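Local coordinates for protein ApaG (Shewanella oneidensis, PDB 1TZA) that is of unknown function and belongs to the ApaG family, folding as a single all-beta domain of the E-set clan, at residues Leu89-Tyr100 with Asn111-Thr121. Sequence-based numbering, arbitrary orientation.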
loop_
_atom_site.group_PDB
_atom_site.type_symbol
_atom_site.label_atom_id
_atom_site.label_comp_id
_atom_site.label_asym_id
_atom_site.label_seq_id
_atom_site.Cartn_x
_atom_site.Cartn_y
_atom_site.Cartn_z
ATOM N N LEU A 89 -4.366 8.384 4.615
ATOM C CA LEU A 89 -4.676 9.698 5.180
ATOM C C LEU A 89 -6.165 9.980 5.135
ATOM O O LEU A 89 -6.871 9.440 4.288
ATOM C CB LEU A 89 -3.969 10.812 4.412
ATOM C CG LEU A 89 -2.461 10.970 4.534
ATOM C CD1 LEU A 89 -2.046 12.202 3.729
ATOM C CD2 LEU A 89 -2.058 11.119 6.000
ATOM N N ASP A 90 -6.639 10.835 6.039
ATOM C CA ASP A 90 -8.050 11.199 6.039
ATOM C C ASP A 90 -8.288 12.419 5.148
ATOM O O ASP A 90 -9.418 12.886 5.016
ATOM C CB ASP A 90 -8.575 11.457 7.466
ATOM C CG ASP A 90 -7.731 12.453 8.237
ATOM O OD1 ASP A 90 -7.013 13.266 7.612
ATOM O OD2 ASP A 90 -7.798 12.429 9.482
ATOM N N THR A 91 -7.215 12.931 4.544
ATOM C CA THR A 91 -7.289 14.072 3.610
ATOM C C THR A 91 -6.434 13.736 2.383
ATOM O O THR A 91 -5.487 12.970 2.487
ATOM C CB THR A 91 -6.756 15.397 4.242
ATOM O OG1 THR A 91 -5.431 15.190 4.760
ATOM C CG2 THR A 91 -7.679 15.869 5.367
ATOM N N PRO A 92 -6.773 14.291 1.206
ATOM C CA PRO A 92 -6.012 14.022 -0.020
ATOM C C PRO A 92 -4.620 14.641 -0.057
ATOM O O PRO A 92 -3.871 14.463 -1.023
ATOM C CB PRO A 92 -6.922 14.570 -1.121
ATOM C CG PRO A 92 -7.630 15.698 -0.439
ATOM C CD PRO A 92 -7.972 15.096 0.905
ATOM N N PHE A 93 -4.277 15.378 0.992
ATOM C CA PHE A 93 -2.962 15.992 1.089
ATOM C C PHE A 93 -2.443 15.836 2.499
ATOM O O PHE A 93 -3.216 15.861 3.455
ATOM C CB PHE A 93 -3.004 17.481 0.766
ATOM C CG PHE A 93 -1.689 18.176 1.007
ATOM C CD1 PHE A 93 -0.621 17.987 0.134
ATOM C CD2 PHE A 93 -1.501 18.977 2.131
ATOM C CE1 PHE A 93 0.620 18.592 0.379
ATOM C CE2 PHE A 93 -0.272 19.582 2.386
ATOM C CZ PHE A 93 0.793 19.389 1.508
ATOM N N GLY A 94 -1.129 15.691 2.619
ATOM C CA GLY A 94 -0.511 15.539 3.920
ATOM C C GLY A 94 0.998 15.557 3.788
ATOM O O GLY A 94 1.532 15.589 2.675
ATOM N N ILE A 95 1.681 15.519 4.926
ATOM C CA ILE A 95 3.139 15.543 4.962
ATOM C C ILE A 95 3.721 14.477 5.903
ATOM O O ILE A 95 3.125 14.121 6.923
ATOM C CB ILE A 95 3.648 16.926 5.437
ATOM C CG1 ILE A 95 3.137 18.017 4.500
ATOM C CG2 ILE A 95 5.156 16.944 5.483
ATOM C CD1 ILE A 95 3.595 17.865 3.073
HETATM N N MSE A 96 4.893 13.970 5.548
HETATM C CA MSE A 96 5.571 12.979 6.368
HETATM C C MSE A 96 7.036 13.367 6.585
HETATM O O MSE A 96 7.670 13.959 5.708
HETATM C CB MSE A 96 5.507 11.591 5.713
HETATM C CG MSE A 96 4.198 10.836 5.906
HETATM SE SE MSE A 96 4.316 9.042 5.139
HETATM C CE MSE A 96 5.267 8.098 6.573
ATOM N N TYR A 97 7.563 13.043 7.757
ATOM C CA TYR A 97 8.961 13.315 8.078
ATOM C C TYR A 97 9.318 12.514 9.324
ATOM O O TYR A 97 8.437 11.950 9.969
ATOM C CB TYR A 97 9.200 14.827 8.286
ATOM C CG TYR A 97 8.630 15.424 9.557
ATOM C CD1 TYR A 97 9.275 15.257 10.779
ATOM C CD2 TYR A 97 7.464 16.187 9.528
ATOM C CE1 TYR A 97 8.775 15.839 11.943
ATOM C CE2 TYR A 97 6.955 16.771 10.682
ATOM C CZ TYR A 97 7.616 16.591 11.882
ATOM O OH TYR A 97 7.108 17.162 13.021
ATOM N N GLY A 98 10.603 12.446 9.652
ATOM C CA GLY A 98 11.015 11.695 10.825
ATOM C C GLY A 98 12.480 11.298 10.800
ATOM O O GLY A 98 13.309 11.986 10.197
ATOM N N THR A 99 12.805 10.191 11.458
ATOM C CA THR A 99 14.179 9.720 11.506
ATOM C C THR A 99 14.266 8.207 11.588
ATOM O O THR A 99 13.307 7.532 11.950
ATOM C CB THR A 99 14.926 10.294 12.721
ATOM O OG1 THR A 99 14.277 9.863 13.917
ATOM C CG2 THR A 99 14.935 11.816 12.683
ATOM N N TYR A 100 15.435 7.692 11.229
ATOM C CA TYR A 100 15.728 6.271 11.275
ATOM C C TYR A 100 16.825 6.125 12.314
ATOM O O TYR A 100 17.801 6.878 12.293
ATOM C CB TYR A 100 16.259 5.776 9.925
ATOM C CG TYR A 100 15.229 5.677 8.834
ATOM C CD1 TYR A 100 14.017 5.027 9.052
ATOM C CD2 TYR A 100 15.486 6.183 7.562
ATOM C CE1 TYR A 100 13.081 4.878 8.026
ATOM C CE2 TYR A 100 14.561 6.041 6.525
ATOM C CZ TYR A 100 13.357 5.381 6.765
ATOM O OH TYR A 100 12.444 5.207 5.742
ATOM N N ASN A 111 21.359 9.109 13.937
ATOM C CA ASN A 111 20.102 9.205 13.214
ATOM C C ASN A 111 20.231 9.683 11.780
ATOM O O ASN A 111 21.042 10.553 11.472
ATOM C CB ASN A 111 19.139 10.132 13.955
ATOM C CG ASN A 111 18.834 9.654 15.360
ATOM O OD1 ASN A 111 18.366 8.531 15.567
ATOM N ND2 ASN A 111 19.101 10.510 16.340
ATOM N N ALA A 112 19.427 9.083 10.909
ATOM C CA ALA A 112 19.377 9.453 9.502
ATOM C C ALA A 112 18.082 10.251 9.393
ATOM O O ALA A 112 16.999 9.718 9.638
ATOM C CB ALA A 112 19.312 8.209 8.619
ATOM N N ILE A 113 18.192 11.529 9.054
ATOM C CA ILE A 113 17.023 12.385 8.944
ATOM C C ILE A 113 16.242 12.125 7.670
ATOM O O ILE A 113 16.813 11.885 6.610
ATOM C CB ILE A 113 17.414 13.877 8.972
ATOM C CG1 ILE A 113 18.240 14.167 10.221
ATOM C CG2 ILE A 113 16.158 14.753 8.969
ATOM C CD1 ILE A 113 18.866 15.544 10.230
ATOM N N ILE A 114 14.921 12.169 7.799
ATOM C CA ILE A 114 14.026 11.981 6.673
ATOM C C ILE A 114 13.300 13.312 6.493
ATOM O O ILE A 114 12.360 13.616 7.222
ATOM C CB ILE A 114 12.999 10.861 6.951
ATOM C CG1 ILE A 114 13.725 9.570 7.347
ATOM C CG2 ILE A 114 12.161 10.620 5.707
ATOM C CD1 ILE A 114 12.851 8.570 8.086
ATOM N N LYS A 115 13.757 14.105 5.528
ATOM C CA LYS A 115 13.169 15.411 5.250
ATOM C C LYS A 115 11.685 15.297 4.966
ATOM O O LYS A 115 11.209 14.271 4.477
ATOM C CB LYS A 115 13.854 16.063 4.041
ATOM C CG LYS A 115 15.352 16.229 4.187
ATOM C CD LYS A 115 15.709 17.126 5.365
ATOM C CE LYS A 115 17.226 17.310 5.472
ATOM N NZ LYS A 115 17.637 18.065 6.697
ATOM N N PRO A 116 10.925 16.358 5.273
ATOM C CA PRO A 116 9.488 16.297 5.011
ATOM C C PRO A 116 9.179 16.174 3.516
ATOM O O PRO A 116 9.795 16.836 2.683
ATOM C CB PRO A 116 8.968 17.602 5.624
ATOM C CG PRO A 116 10.164 18.522 5.579
ATOM C CD PRO A 116 11.287 17.602 5.979
ATOM N N PHE A 117 8.237 15.299 3.187
ATOM C CA PHE A 117 7.809 15.097 1.811
ATOM C C PHE A 117 6.282 15.018 1.823
ATOM O O PHE A 117 5.675 14.626 2.819
ATOM C CB PHE A 117 8.440 13.820 1.211
ATOM C CG PHE A 117 8.120 12.555 1.964
ATOM C CD1 PHE A 117 6.937 11.853 1.715
ATOM C CD2 PHE A 117 9.007 12.055 2.911
ATOM C CE1 PHE A 117 6.641 10.661 2.404
ATOM C CE2 PHE A 117 8.724 10.867 3.608
ATOM C CZ PHE A 117 7.536 10.170 3.348
ATOM N N ARG A 118 5.674 15.400 0.709
ATOM C CA ARG A 118 4.230 15.435 0.578
ATOM C C ARG A 118 3.572 14.160 0.106
ATOM O O ARG A 118 4.215 13.262 -0.438
ATOM C CB ARG A 118 3.841 16.551 -0.390
ATOM C CG ARG A 118 4.719 16.577 -1.640
ATOM C CD ARG A 118 4.031 16.051 -2.893
ATOM N NE ARG A 118 3.090 17.019 -3.441
ATOM C CZ ARG A 118 2.807 17.134 -4.735
ATOM N NH1 ARG A 118 3.397 16.340 -5.617
ATOM N NH2 ARG A 118 1.935 18.046 -5.149
ATOM N N LEU A 119 2.267 14.107 0.338
ATOM C CA LEU A 119 1.422 13.013 -0.094
ATOM C C LEU A 119 0.266 13.794 -0.702
ATOM O O LEU A 119 -0.350 14.607 -0.028
ATOM C CB LEU A 119 0.952 12.178 1.102
ATOM C CG LEU A 119 2.029 11.359 1.829
ATOM C CD1 LEU A 119 1.427 10.614 3.018
ATOM C CD2 LEU A 119 2.650 10.379 0.859
ATOM N N ALA A 120 -0.008 13.592 -1.981
ATOM C CA ALA A 120 -1.098 14.327 -2.594
ATOM C C ALA A 120 -1.719 13.576 -3.753
ATOM O O ALA A 120 -1.016 12.942 -4.549
ATOM C CB ALA A 120 -0.608 15.714 -3.056
ATOM N N THR A 121 -3.045 13.633 -3.836
ATOM C CA THR A 121 -3.746 12.976 -4.921
ATOM C C THR A 121 -3.415 13.816 -6.136
ATOM O O THR A 121 -3.394 15.036 -6.056
ATOM C CB THR A 121 -5.265 12.952 -4.687
ATOM O OG1 THR A 121 -5.721 14.261 -4.313
ATOM C CG2 THR A 121 -5.609 11.949 -3.588
HETATM O O HOH W 1 15.309 7.836 15.247
#
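Tyr100 and Ile114, two residues apart along the register of an antiparallel hairpin, illustrate how one face of a paired sheet builds a core. Following Ile114 outward, CB rests 3.4 Å from Gly98 O, CG1 moves on to Tyr100 CE2, and CD1 ends over the centre of the Tyr100 ring, a CH-pi contact 3.4 Å from the centroid and only 10° off the normal. In Ile114, CG1 anti to the carbonyl carbon (chi1 -55°) and an extended chi2 of 160° carry CD1 out over the ring, and the two side chains meet at about a right angle. Replacing Tyr100 with an alanine would probably take away the ring face over which CD1 of Ile114 lies and leave the hydroxyl of Tyr83, which bonds Tyr100 OH, without that mate.

The same face continues with selenomethionine Met96 and Phe117, running alongside each other in the same direction: CB of Met96 lies 3.4 Å from CZ of Phe117, over the ring face, while SE sits obliquely 4.9 Å from the ring centroid and also meets CD1 of Leu119. Backbone hydrogen bonds pair Met96 with Phe117 and Gly98 with Ile114, the register slipping by one between these pairs in a beta bulge. Across the sheet, on the other face, Phe93 turns its edge to Ala120 CB, and CD1 of Ile95 comes 3.7 Å from Arg118 CB.

Strand 93-104 also bonds to strand 44-55, whose Trp51 touches Met96 and Ile114. Strands 28-38 and 8-19 of the second sheet meet the buried face, Ile34 and Ile36 against Tyr100 and Val12 against Phe117, completing a beta sandwich.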